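Local coordinates for chitin oligosaccharide binding protein NagB2 (Paenibacillus sp. FPU-7, PDB 7EHU), which binds chitin oligosaccharides, such as the di- and trisaccharides of N-acetylglucosamine, probably as the extracellular solute-binding component of a sugar uptake system, at residues K237-L242 / Q402-L407; V30-R35 / K329-A334; A281-D286 / D292-F297. All blocks are in the same frame, centred on the assembly; numbering follows the deposited sequence.

In the fold
From the N terminus, strand 30-36 enters the mixed sheet first, and interaction 2 closes the longest loop by bringing helix 326-339 back onto it across 293 intervening residues. Interaction 1 opens within that loop, on helix 230-244, but closes beyond it on helix 394-408, so the two long-range contacts cross along the chain. Interaction 3, a short return between helix 279-283 and strand 294-297, falls within both loops. In space, interactions 1 and 2 lie on opposite sides of the chain's centre, about 43 Å apart, centre to centre. Interactions 2 and 3 reach the same sheet, whereas interaction 1 joins two helices.

Interaction 1 of 3, residues K237-L242 / Q402-L407; sequences KRLKDL and QSVQEL
Lys240 and Leu407 bring together helices 230-244 and 394-408 through an apolar overlap that ends in a hydrogen bond, an example of one lysine serving a helix interface in two ways. Lys240 CB and CG each lie 4.1 Å from Leu407 CD1, and Lys240 CD is 3.9 Å from Leu407 CD1. From CD onward the chain leaves the methyl for the backbone: Lys240 CE passes 3.7 Å from Leu407 O, and Lys240 NZ donates to that oxygen at 2.9 Å. The ammonium approaches almost in line with the carbonyl bond, with a C=O...NZ angle of 166°. A bend at chi2 (54°), followed by two extended torsions, lets the aliphatic part run past the leucine before the tip reaches the carbonyl. The ammonium also has a weak, long ion pair with Asp244, so its charge may be eased slightly by a carboxylate of its own helix.

The other methyl of Leu407 turns to Leu239: Leu407 CD2 meets Leu239 CD2 at 4.1 Å. That same Leu239 CD2 has a looser neighbour in Val404 CG1, 4.4 Å away. Leu407 is therefore divided between partners, one branch for the lysine stem and one for the buried leucine.

Over these six-residue segments the axes approach to 10.9 Å at a signed crossing angle of -46°, a spacing bridged by side chains. Val404 also packs on Ile200 and Asn201 of helix 197-212, while Leu407 touches Pro414 at the start of helix 414-430, so the contact sits in a cluster of four helices.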
ATOM      1  N   LYS A 237      14.522  11.487 -12.566  1.00 16.29           N
ATOM      2  CA  LYS A 237      15.690  11.186 -13.385  1.00 17.93           C
ATOM      3  C   LYS A 237      16.283   9.831 -13.029  1.00 17.21           C
ATOM      4  O   LYS A 237      16.652   9.057 -13.918  1.00 17.82           O
ATOM      5  CB  LYS A 237      16.740  12.296 -13.284  1.00 20.61           C
ATOM      6  CG  LYS A 237      16.281  13.584 -13.974  1.00 25.23           C
ATOM      7  CD  LYS A 237      17.326  14.691 -14.034  1.00 30.33           C
ATOM      8  CE  LYS A 237      18.651  14.077 -14.436  1.00 33.77           C
ATOM      9  NZ  LYS A 237      19.825  14.905 -14.710  1.00 36.30           N
ATOM     10  N   ARG A 238      16.403   9.527 -11.745  1.00 16.76           N
ATOM     11  CA  ARG A 238      16.929   8.226 -11.353  1.00 16.53           C
ATOM     12  C   ARG A 238      15.989   7.087 -11.754  1.00 15.76           C
ATOM     13  O   ARG A 238      16.452   6.016 -12.164  1.00 15.32           O
ATOM     14  CB  ARG A 238      17.218   8.212  -9.852  1.00 17.01           C
ATOM     15  CG  ARG A 238      18.403   9.089  -9.430  1.00 18.15           C
ATOM     16  CD  ARG A 238      18.434   9.277  -7.935  1.00 18.98           C
ATOM     17  NE  ARG A 238      19.317  10.359  -7.509  1.00 19.51           N
ATOM     18  CZ  ARG A 238      20.529  10.227  -7.004  1.00 21.36           C
ATOM     19  NH1 ARG A 238      21.068   9.033  -6.795  1.00 22.00           N
ATOM     20  NH2 ARG A 238      21.178  11.319  -6.646  1.00 22.10           N
ATOM     21  N   LEU A 239      14.675   7.278 -11.602  1.00 15.03           N
ATOM     22  CA  LEU A 239      13.727   6.249 -12.025  1.00 14.89           C
ATOM     23  C   LEU A 239      13.908   5.942 -13.502  1.00 16.05           C
ATOM     24  O   LEU A 239      13.986   4.778 -13.909  1.00 16.42           O
ATOM     25  CB  LEU A 239      12.297   6.721 -11.775  1.00 15.46           C
ATOM     26  CG  LEU A 239      11.165   5.760 -12.148  1.00 15.65           C
ATOM     27  CD1 LEU A 239      11.194   4.469 -11.339  1.00 16.48           C
ATOM     28  CD2 LEU A 239       9.831   6.461 -11.984  1.00 15.51           C
ATOM     29  N   LYS A 240      13.976   6.990 -14.323  1.00 16.68           N
ATOM     30  CA  LYS A 240      14.208   6.807 -15.748  1.00 18.01           C
ATOM     31  C   LYS A 240      15.535   6.102 -16.006  1.00 18.29           C
ATOM     32  O   LYS A 240      15.604   5.198 -16.846  1.00 18.78           O
ATOM     33  CB  LYS A 240      14.144   8.176 -16.432  1.00 19.91           C
ATOM     34  CG  LYS A 240      14.312   8.183 -17.937  1.00 23.31           C
ATOM     35  CD  LYS A 240      13.335   7.258 -18.639  1.00 25.54           C
ATOM     36  CE  LYS A 240      13.479   7.335 -20.153  1.00 28.41           C
ATOM     37  NZ  LYS A 240      12.515   6.425 -20.816  1.00 29.69           N
ATOM     38  N   ASP A 241      16.587   6.458 -15.260  1.00 17.91           N
ATOM     39  CA  ASP A 241      17.884   5.823 -15.483  1.00 18.78           C
ATOM     40  C   ASP A 241      17.842   4.332 -15.155  1.00 17.31           C
ATOM     41  O   ASP A 241      18.488   3.532 -15.835  1.00 18.25           O
ATOM     42  CB  ASP A 241      18.995   6.529 -14.692  1.00 20.76           C
ATOM     43  CG  ASP A 241      20.393   6.192 -15.219  1.00 21.87           C
ATOM     44  OD1 ASP A 241      20.692   6.537 -16.393  1.00 23.45           O
ATOM     45  OD2 ASP A 241      21.192   5.579 -14.474  1.00 22.57           O
ATOM     46  N   LEU A 242      17.062   3.928 -14.153  1.00 16.38           N
ATOM     47  CA  LEU A 242      16.946   2.505 -13.854  1.00 14.85           C
ATOM     48  C   LEU A 242      16.352   1.742 -15.032  1.00 16.09           C
ATOM     49  O   LEU A 242      16.725   0.593 -15.289  1.00 17.60           O
ATOM     50  CB  LEU A 242      16.045   2.303 -12.640  1.00 14.52           C
ATOM     51  CG  LEU A 242      16.567   2.755 -11.278  1.00 14.75           C
ATOM     52  CD1 LEU A 242      15.479   2.593 -10.239  1.00 15.22           C
ATOM     53  CD2 LEU A 242      17.814   1.989 -10.867  1.00 15.07           C
ATOM     54  N   GLN A 402      -0.306   7.719 -14.805  1.00 12.62           N
ATOM     55  CA  GLN A 402      -0.173   7.819 -16.257  1.00 14.29           C
ATOM     56  C   GLN A 402       1.201   8.329 -16.647  1.00 13.74           C
ATOM     57  O   GLN A 402       1.797   7.857 -17.629  1.00 14.77           O
ATOM     58  CB  GLN A 402      -1.208   8.813 -16.801  1.00 18.09           C
ATOM     59  CG  GLN A 402      -2.659   8.391 -16.737  1.00 24.48           C
ATOM     60  CD  GLN A 402      -2.916   6.998 -17.268  1.00 29.90           C
ATOM     61  OE1 GLN A 402      -3.293   6.101 -16.518  1.00 32.73           O
ATOM     62  NE2 GLN A 402      -2.735   6.814 -18.575  1.00 31.43           N
ATOM     63  N   SER A 403       1.678   9.357 -15.939  1.00 13.82           N
ATOM     64  CA  SER A 403       2.937  10.000 -16.299  1.00 14.79           C
ATOM     65  C   SER A 403       4.126   9.067 -16.140  1.00 14.48           C
ATOM     66  O   SER A 403       5.030   9.074 -16.984  1.00 15.77           O
ATOM     67  CB  SER A 403       3.146  11.297 -15.508  1.00 16.96           C
ATOM     68  OG  SER A 403       2.064  12.202 -15.695  1.00 17.57           O
ATOM     69  N   VAL A 404       4.158   8.261 -15.068  1.00 13.80           N
ATOM     70  CA  VAL A 404       5.311   7.376 -14.891  1.00 13.90           C
ATOM     71  C   VAL A 404       5.274   6.239 -15.905  1.00 14.95           C
ATOM     72  O   VAL A 404       6.320   5.752 -16.338  1.00 15.38           O
ATOM     73  CB  VAL A 404       5.484   6.852 -13.450  1.00 14.15           C
ATOM     74  CG1 VAL A 404       5.773   7.993 -12.466  1.00 14.60           C
ATOM     75  CG2 VAL A 404       4.293   5.984 -12.979  1.00 12.87           C
ATOM     76  N   GLN A 405       4.087   5.816 -16.330  1.00 14.14           N
ATOM     77  CA  GLN A 405       4.009   4.851 -17.420  1.00 15.12           C
ATOM     78  C   GLN A 405       4.560   5.462 -18.702  1.00 16.48           C
ATOM     79  O   GLN A 405       5.325   4.814 -19.433  1.00 18.04           O
ATOM     80  CB  GLN A 405       2.562   4.390 -17.593  1.00 14.89           C
ATOM     81  CG  GLN A 405       2.074   3.446 -16.502  1.00 14.93           C
ATOM     82  CD  GLN A 405       0.606   3.119 -16.628  1.00 14.99           C
ATOM     83  OE1 GLN A 405      -0.196   3.943 -17.067  1.00 16.10           O
ATOM     84  NE2 GLN A 405       0.241   1.901 -16.266  1.00 15.65           N
ATOM     85  N   GLU A 406       4.207   6.723 -18.971  1.00 17.15           N
ATOM     86  CA  GLU A 406       4.737   7.438 -20.129  1.00 18.22           C
ATOM     87  C   GLU A 406       6.238   7.649 -20.010  1.00 18.67           C
ATOM     88  O   GLU A 406       6.957   7.531 -21.005  1.00 19.62           O
ATOM     89  CB  GLU A 406       4.010   8.777 -20.259  1.00 19.66           C
ATOM     90  CG  GLU A 406       2.564   8.611 -20.652  1.00 20.70           C
ATOM     91  CD  GLU A 406       1.737   9.877 -20.511  1.00 23.41           C
ATOM     92  OE1 GLU A 406       0.506   9.784 -20.643  1.00 25.88           O
ATOM     93  OE2 GLU A 406       2.303  10.949 -20.231  1.00 25.13           O
ATOM     94  N   LEU A 407       6.726   7.975 -18.810  1.00 18.82           N
ATOM     95  CA  LEU A 407       8.164   8.108 -18.597  1.00 18.86           C
ATOM     96  C   LEU A 407       8.889   6.813 -18.943  1.00 19.09           C
ATOM     97  O   LEU A 407       9.896   6.823 -19.663  1.00 20.97           O
ATOM     98  CB  LEU A 407       8.421   8.491 -17.139  1.00 18.90           C
ATOM     99  CG  LEU A 407       9.882   8.673 -16.709  1.00 20.38           C
ATOM    100  CD1 LEU A 407      10.548   9.792 -17.463  1.00 22.48           C
ATOM    101  CD2 LEU A 407       9.995   8.927 -15.213  1.00 22.28           C
TER

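Interaction 2 of 3, residues V30-R35 / K329-A334; sequences VSLTLR and KKAVKA
Leu32 spreads its two methyls over successive residues of helix 326-339, showing how a single branched side chain can fit a strand to a helix. Leu32 CD1 rests against Ala331 CB at 3.7 Å, while Leu32 CD2 reaches Val332 CG2, also at 3.7 Å. The alanine methyl meets both arms of the leucine fork, because Leu32 CD2 is 3.9 Å from Ala331 CB.

The first torsion of Leu32 is an ordinary one, with CG opposite the carbonyl carbon (chi1 -64°). The second is less usual: at 91° it departs from a staggered arrangement, and it sets the orientation of the two branches where they meet Ala331 and Val332. In Val332, CG2 lies on the side of the backbone N and opposite the carbonyl carbon, and this is the methyl that touches Leu32. The CB of Ala331 instead points at the strand, bringing the helix backbone near without a longer side chain in between. The nearest CA atoms, those of Leu32 and Ala331, are 8.2 Å apart, and all three side chains in this purely apolar contact are buried.

Strand 30-36 runs parallel to both strand 64-70 and strand 93-97, its neighbours in the sheet, and Leu32 also packs on Phe66 of the former. Helix 326-339 covers this part of the sheet, consistent with the alpha/beta layering of a lobe in this solute-binding family; farther along the same strand, Leu34 meets Phe335 of that helix as well as Leu50 and Val54 of helix 44-60.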
ATOM      1  N   VAL A  30     -32.200  -6.835   7.452  1.00 19.93           N
ATOM      2  CA  VAL A  30     -31.344  -5.778   6.919  1.00 19.12           C
ATOM      3  C   VAL A  30     -30.287  -6.410   6.024  1.00 17.30           C
ATOM      4  O   VAL A  30     -29.723  -7.455   6.354  1.00 16.34           O
ATOM      5  CB  VAL A  30     -30.730  -4.947   8.071  1.00 21.23           C
ATOM      6  CG1 VAL A  30     -29.829  -5.786   8.948  1.00 22.30           C
ATOM      7  CG2 VAL A  30     -29.999  -3.757   7.544  1.00 22.04           C
ATOM      8  N   SER A  31     -30.029  -5.783   4.882  1.00 17.80           N
ATOM      9  CA  SER A  31     -29.008  -6.237   3.949  1.00 18.10           C
ATOM     10  C   SER A  31     -27.921  -5.180   3.870  1.00 17.43           C
ATOM     11  O   SER A  31     -28.216  -3.995   3.664  1.00 20.42           O
ATOM     12  CB  SER A  31     -29.598  -6.470   2.553  1.00 21.30           C
ATOM     13  OG  SER A  31     -28.588  -6.874   1.638  1.00 25.41           O
ATOM     14  N   LEU A  32     -26.670  -5.604   4.032  1.00 14.79           N
ATOM     15  CA  LEU A  32     -25.526  -4.699   3.980  1.00 14.33           C
ATOM     16  C   LEU A  32     -24.571  -5.201   2.910  1.00 14.57           C
ATOM     17  O   LEU A  32     -24.273  -6.396   2.849  1.00 17.52           O
ATOM     18  CB  LEU A  32     -24.799  -4.658   5.333  1.00 15.86           C
ATOM     19  CG  LEU A  32     -25.629  -4.082   6.492  1.00 18.29           C
ATOM     20  CD1 LEU A  32     -26.379  -5.189   7.202  1.00 20.20           C
ATOM     21  CD2 LEU A  32     -24.739  -3.336   7.464  1.00 19.35           C
ATOM     22  N   THR A  33     -24.088  -4.300   2.073  1.00 11.46           N
ATOM     23  CA  THR A  33     -23.025  -4.623   1.139  1.00 11.37           C
ATOM     24  C   THR A  33     -21.684  -4.344   1.793  1.00 10.48           C
ATOM     25  O   THR A  33     -21.472  -3.283   2.393  1.00 10.99           O
ATOM     26  CB  THR A  33     -23.180  -3.827  -0.148  1.00 13.63           C
ATOM     27  OG1 THR A  33     -24.444  -4.176  -0.731  1.00 16.65           O
ATOM     28  CG2 THR A  33     -22.028  -4.121  -1.129  1.00 14.87           C
ATOM     29  N   LEU A  34     -20.785  -5.313   1.676  1.00 10.29           N
ATOM     30  CA  LEU A  34     -19.434  -5.239   2.220  1.00  9.85           C
ATOM     31  C   LEU A  34     -18.483  -5.288   1.030  1.00  9.27           C
ATOM     32  O   LEU A  34     -18.259  -6.354   0.441  1.00 10.31           O
ATOM     33  CB  LEU A  34     -19.193  -6.382   3.202  1.00 10.69           C
ATOM     34  CG  LEU A  34     -17.998  -6.239   4.138  1.00 10.90           C
ATOM     35  CD1 LEU A  34     -17.994  -7.385   5.151  1.00 12.99           C
ATOM     36  CD2 LEU A  34     -16.658  -6.186   3.391  1.00 11.12           C
ATOM     37  N   ARG A  35     -17.966  -4.116   0.659  1.00  8.79           N
ATOM     38  CA  ARG A  35     -17.017  -3.963  -0.433  1.00  8.79           C
ATOM     39  C   ARG A  35     -15.611  -4.277   0.055  1.00  8.24           C
ATOM     40  O   ARG A  35     -15.108  -3.625   0.975  1.00  8.45           O
ATOM     41  CB  ARG A  35     -17.089  -2.530  -0.962  1.00  9.20           C
ATOM     42  CG  ARG A  35     -16.001  -2.136  -1.957  1.00  8.80           C
ATOM     43  CD  ARG A  35     -16.146  -2.772  -3.343  1.00  8.75           C
ATOM     44  NE  ARG A  35     -17.504  -2.641  -3.824  1.00  9.20           N
ATOM     45  CZ  ARG A  35     -18.093  -1.500  -4.180  1.00  8.95           C
ATOM     46  NH1 ARG A  35     -17.413  -0.365  -4.134  1.00  9.31           N
ATOM     47  NH2 ARG A  35     -19.372  -1.483  -4.531  1.00  9.68           N
ATOM     48  N   LYS A 329     -26.853   0.048  11.531  1.00 13.68           N
ATOM     49  CA  LYS A 329     -25.763   0.445  12.421  1.00 14.29           C
ATOM     50  C   LYS A 329     -25.479  -0.629  13.460  1.00 13.27           C
ATOM     51  O   LYS A 329     -24.316  -0.868  13.786  1.00 13.48           O
ATOM     52  CB  LYS A 329     -26.046   1.817  13.042  1.00 17.87           C
ATOM     53  CG  LYS A 329     -24.933   2.626  13.988  1.00 22.42           C
ATOM     54  CD  LYS A 329     -25.898   3.793  14.223  1.00 26.99           C
ATOM     55  CE  LYS A 329     -25.958   4.456  12.859  1.00 29.91           C
ATOM     56  NZ  LYS A 329     -26.614   5.763  12.713  1.00 31.98           N
ATOM     57  N   LYS A 330     -26.507  -1.337  13.942  1.00 13.57           N
ATOM     58  CA  LYS A 330     -26.264  -2.464  14.839  1.00 14.91           C
ATOM     59  C   LYS A 330     -25.426  -3.546  14.166  1.00 13.54           C
ATOM     60  O   LYS A 330     -24.523  -4.117  14.788  1.00 14.15           O
ATOM     61  CB  LYS A 330     -27.594  -3.045  15.296  1.00 18.77           C
ATOM     62  CG  LYS A 330     -27.501  -4.137  16.351  1.00 23.11           C
ATOM     63  CD  LYS A 330     -28.884  -4.537  16.877  1.00 27.65           C
ATOM     64  CE  LYS A 330     -29.823  -3.324  16.960  1.00 31.74           C
ATOM     65  NZ  LYS A 330     -29.607  -2.318  18.048  1.00 34.25           N
ATOM     66  N   ALA A 331     -25.744  -3.868  12.912  1.00 13.57           N
ATOM     67  CA  ALA A 331     -24.970  -4.854  12.172  1.00 13.77           C
ATOM     68  C   ALA A 331     -23.542  -4.382  11.949  1.00 12.61           C
ATOM     69  O   ALA A 331     -22.600  -5.174  12.066  1.00 12.21           O
ATOM     70  CB  ALA A 331     -25.665  -5.146  10.846  1.00 14.16           C
ATOM     71  N   VAL A 332     -23.367  -3.098  11.628  1.00 11.94           N
ATOM     72  CA  VAL A 332     -22.035  -2.557  11.399  1.00 12.51           C
ATOM     73  C   VAL A 332     -21.218  -2.608  12.679  1.00 12.00           C
ATOM     74  O   VAL A 332     -20.038  -2.971  12.657  1.00 11.53           O
ATOM     75  CB  VAL A 332     -22.135  -1.125  10.831  1.00 13.53           C
ATOM     76  CG1 VAL A 332     -20.822  -0.369  11.020  1.00 14.00           C
ATOM     77  CG2 VAL A 332     -22.532  -1.138   9.370  1.00 15.11           C
ATOM     78  N   LYS A 333     -21.822  -2.237  13.805  1.00 11.43           N
ATOM     79  CA  LYS A 333     -21.089  -2.284  15.064  1.00 12.39           C
ATOM     80  C   LYS A 333     -20.653  -3.708  15.381  1.00 11.14           C
ATOM     81  O   LYS A 333     -19.540  -3.927  15.867  1.00 11.94           O
ATOM     82  CB  LYS A 333     -21.955  -1.737  16.196  1.00 15.82           C
ATOM     83  CG  LYS A 333     -22.173  -0.236  16.153  1.00 19.99           C
ATOM     84  CD  LYS A 333     -22.642   0.308  17.511  1.00 24.01           C
ATOM     85  CE  LYS A 333     -23.816   1.267  17.406  1.00 27.54           C
ATOM     86  NZ  LYS A 333     -24.475   1.435  18.736  1.00 29.06           N
ATOM     87  N   ALA A 334     -21.522  -4.686  15.128  1.00 11.81           N
ATOM     88  CA  ALA A 334     -21.168  -6.082  15.372  1.00 11.98           C
ATOM     89  C   ALA A 334     -20.026  -6.528  14.469  1.00 11.44           C
ATOM     90  O   ALA A 334     -19.136  -7.271  14.901  1.00 11.97           O
ATOM     91  CB  ALA A 334     -22.395  -6.986  15.202  1.00 13.15           C
TER

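Interaction 3 of 3, residues A281-D286 / D292-F297; sequences AILDKD and DNVGYF
Ile282 and Leu283 form a small, partly buried apolar contact with Val294, where the chain leaves helix 279-283 and, after a short connection, enters strand 294-297 of the mixed sheet. It is a local helix-to-strand return, with the two methyls of one valine divided between adjacent residues. Val294 CG2 meets Ile282 CG2 at 3.9 Å, and Val294 CG1 stands 4.3 Å from Leu283 CD2.

The valine carries its CG1 between the backbone N and the carbonyl carbon (chi1 58°), leaving CG2 opposite the N and directed to the isoleucine. Ile282 offers its short branch: CG2 touches the valine, while the longer CG1-CD1 arm follows another direction. These two side chains meet at about a right angle. In Leu283 chi2 (-178°) sends CD1 straight on, and the other branch, CD2, is the one that faces Val294, although the side chain does not set out toward the strand.

The setting is that of a solute-binding protein of the periplasmic-binding-protein clan, whose ligand probably lies, as in other members, in a cleft between two alpha/beta lobes. Ala281, immediately before Ile282, belongs to the glycan pocket and touches a bound N-acetylglucosamine unit. The side chain of Ile282 is itself about 8 Å from such a sugar, so the packing sits just behind this part of the pocket.

Nearer the connection, Lys285 NZ and Asp292 OD1 carry opposite charges 4.7 Å apart, too far for direct contact, though a mild attraction is possible. The carbonyl of Ile282 accepts a hydrogen bond from the hydroxyl of Ser288. Strand 294-297 pairs antiparallel with strand 138-154, and Leu370 of helix 369-379 packs against both Ile282 and Leu283.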
ATOM      1  N   ALA A 281       2.638 -13.991  -0.687  1.00  9.87           N
ATOM      2  CA  ALA A 281       2.870 -14.514  -2.026  1.00 10.09           C
ATOM      3  C   ALA A 281       4.313 -14.954  -2.192  1.00 10.46           C
ATOM      4  O   ALA A 281       4.593 -15.931  -2.890  1.00 11.89           O
ATOM      5  CB  ALA A 281       2.504 -13.462  -3.068  1.00 11.32           C
ATOM      6  N   ILE A 282       5.242 -14.235  -1.551  1.00 10.72           N
ATOM      7  CA  ILE A 282       6.672 -14.523  -1.633  1.00  9.96           C
ATOM      8  C   ILE A 282       7.057 -15.741  -0.810  1.00  9.77           C
ATOM      9  O   ILE A 282       8.074 -16.376  -1.104  1.00 10.75           O
ATOM     10  CB  ILE A 282       7.427 -13.227  -1.283  1.00 10.48           C
ATOM     11  CG1 ILE A 282       7.191 -12.213  -2.411  1.00 12.56           C
ATOM     12  CG2 ILE A 282       8.895 -13.475  -1.071  1.00 11.87           C
ATOM     13  CD1 ILE A 282       7.509 -10.806  -2.069  1.00 13.86           C
ATOM     14  N   LEU A 283       6.249 -16.106   0.179  1.00 10.09           N
ATOM     15  CA  LEU A 283       6.516 -17.288   0.995  1.00 10.65           C
ATOM     16  C   LEU A 283       5.676 -18.492   0.595  1.00 11.86           C
ATOM     17  O   LEU A 283       5.862 -19.560   1.167  1.00 13.61           O
ATOM     18  CB  LEU A 283       6.308 -16.949   2.476  1.00 11.20           C
ATOM     19  CG  LEU A 283       7.250 -15.882   3.035  1.00 10.75           C
ATOM     20  CD1 LEU A 283       6.980 -15.688   4.507  1.00 11.35           C
ATOM     21  CD2 LEU A 283       8.715 -16.228   2.802  1.00 11.54           C
ATOM     22  N   ASP A 284       4.781 -18.347  -0.372  1.00 12.25           N
ATOM     23  CA  ASP A 284       3.833 -19.401  -0.701  1.00 12.50           C
ATOM     24  C   ASP A 284       4.554 -20.680  -1.100  1.00 11.41           C
ATOM     25  O   ASP A 284       5.282 -20.705  -2.093  1.00 12.30           O
ATOM     26  CB  ASP A 284       2.996 -18.910  -1.880  1.00 14.91           C
ATOM     27  CG  ASP A 284       1.872 -19.848  -2.224  1.00 17.36           C
ATOM     28  OD1 ASP A 284       0.765 -19.625  -1.685  1.00 19.34           O
ATOM     29  OD2 ASP A 284       2.088 -20.817  -2.989  1.00 19.90           O
ATOM     30  N   LYS A 285       4.286 -21.768  -0.383  1.00 12.25           N
ATOM     31  CA  LYS A 285       5.027 -23.002  -0.660  1.00 14.22           C
ATOM     32  C   LYS A 285       4.696 -23.589  -2.024  1.00 12.52           C
ATOM     33  O   LYS A 285       5.562 -24.222  -2.632  1.00 12.94           O
ATOM     34  CB  LYS A 285       4.812 -24.003   0.469  1.00 21.79           C
ATOM     35  CG  LYS A 285       5.402 -23.473   1.803  1.00 27.85           C
ATOM     36  CD  LYS A 285       5.828 -24.551   2.823  1.00 32.65           C
ATOM     37  CE  LYS A 285       6.749 -24.027   3.921  1.00 35.76           C
ATOM     38  NZ  LYS A 285       7.960 -23.412   3.376  1.00 36.73           N
ATOM     39  N   ASP A 286       3.476 -23.377  -2.525  1.00 12.04           N
ATOM     40  CA  ASP A 286       3.093 -23.955  -3.812  1.00 12.17           C
ATOM     41  C   ASP A 286       3.711 -23.237  -4.997  1.00 12.78           C
ATOM     42  O   ASP A 286       3.928 -23.869  -6.049  1.00 14.61           O
ATOM     43  CB  ASP A 286       1.572 -23.939  -3.987  1.00 14.53           C
ATOM     44  CG  ASP A 286       0.855 -24.891  -3.055  1.00 17.25           C
ATOM     45  OD1 ASP A 286       1.454 -25.896  -2.617  1.00 18.48           O
ATOM     46  OD2 ASP A 286      -0.329 -24.630  -2.758  1.00 22.07           O
ATOM     47  N   ASP A 292      12.884 -19.867   0.445  1.00 10.40           N
ATOM     48  CA  ASP A 292      13.991 -20.178   1.341  1.00 10.95           C
ATOM     49  C   ASP A 292      15.275 -19.433   0.971  1.00 10.52           C
ATOM     50  O   ASP A 292      16.339 -19.732   1.533  1.00 10.41           O
ATOM     51  CB  ASP A 292      14.238 -21.680   1.417  1.00 11.66           C
ATOM     52  CG  ASP A 292      13.006 -22.441   1.819  1.00 13.21           C
ATOM     53  OD1 ASP A 292      12.401 -22.083   2.846  1.00 14.62           O
ATOM     54  OD2 ASP A 292      12.631 -23.412   1.129  1.00 14.36           O
ATOM     55  N   ASN A 293      15.193 -18.461   0.064  1.00  9.47           N
ATOM     56  CA  ASN A 293      16.334 -17.691  -0.407  1.00  9.11           C
ATOM     57  C   ASN A 293      15.930 -16.245  -0.653  1.00  9.22           C
ATOM     58  O   ASN A 293      16.177 -15.677  -1.719  1.00 10.18           O
ATOM     59  CB  ASN A 293      16.927 -18.293  -1.675  1.00  9.64           C
ATOM     60  CG  ASN A 293      17.561 -19.636  -1.437  1.00 10.83           C
ATOM     61  OD1 ASN A 293      18.717 -19.719  -0.983  1.00 11.98           O
ATOM     62  ND2 ASN A 293      16.830 -20.695  -1.716  1.00 11.96           N
ATOM     63  N   VAL A 294      15.308 -15.627   0.358  1.00  9.43           N
ATOM     64  CA  VAL A 294      14.754 -14.280   0.235  1.00  9.05           C
ATOM     65  C   VAL A 294      15.154 -13.443   1.458  1.00  9.67           C
ATOM     66  O   VAL A 294      15.147 -13.920   2.602  1.00 10.44           O
ATOM     67  CB  VAL A 294      13.222 -14.308  -0.013  1.00  9.87           C
ATOM     68  CG1 VAL A 294      12.464 -15.049   1.108  1.00 10.33           C
ATOM     69  CG2 VAL A 294      12.675 -12.922  -0.234  1.00  9.22           C
ATOM     70  N   GLY A 295      15.527 -12.195   1.206  1.00  9.40           N
ATOM     71  CA  GLY A 295      15.842 -11.215   2.222  1.00  9.70           C
ATOM     72  C   GLY A 295      15.121  -9.918   1.928  1.00  9.32           C
ATOM     73  O   GLY A 295      14.262  -9.842   1.030  1.00  9.33           O
ATOM     74  N   TYR A 296      15.494  -8.862   2.647  1.00  9.10           N
ATOM     75  CA  TYR A 296      14.801  -7.591   2.525  1.00  9.45           C
ATOM     76  C   TYR A 296      15.746  -6.468   2.900  1.00  9.47           C
ATOM     77  O   TYR A 296      16.553  -6.625   3.817  1.00 10.27           O
ATOM     78  CB  TYR A 296      13.615  -7.573   3.475  1.00  9.90           C
ATOM     79  CG  TYR A 296      12.679  -6.405   3.357  1.00  9.56           C
ATOM     80  CD1 TYR A 296      11.614  -6.429   2.467  1.00  8.78           C
ATOM     81  CD2 TYR A 296      12.816  -5.287   4.180  1.00  9.59           C
ATOM     82  CE1 TYR A 296      10.720  -5.393   2.402  1.00  9.69           C
ATOM     83  CE2 TYR A 296      11.924  -4.245   4.124  1.00  9.74           C
ATOM     84  CZ  TYR A 296      10.878  -4.301   3.226  1.00  9.25           C
ATOM     85  OH  TYR A 296       9.965  -3.270   3.214  1.00  9.69           O
ATOM     86  N   PHE A 297      15.609  -5.327   2.225  1.00  9.77           N
ATOM     87  CA  PHE A 297      16.296  -4.115   2.646  1.00  9.69           C
ATOM     88  C   PHE A 297      15.434  -2.898   2.341  1.00 10.13           C
ATOM     89  O   PHE A 297      14.728  -2.852   1.326  1.00  9.98           O
ATOM     90  CB  PHE A 297      17.715  -3.968   2.057  1.00 10.71           C
ATOM     91  CG  PHE A 297      17.812  -4.030   0.555  1.00 10.40           C
ATOM     92  CD1 PHE A 297      17.953  -5.243  -0.100  1.00 10.79           C
ATOM     93  CD2 PHE A 297      17.825  -2.848  -0.205  1.00 10.83           C
ATOM     94  CE1 PHE A 297      18.091  -5.298  -1.488  1.00 11.64           C
ATOM     95  CE2 PHE A 297      17.951  -2.899  -1.598  1.00 11.23           C
ATOM     96  CZ  PHE A 297      18.089  -4.133  -2.234  1.00 11.03           C
TER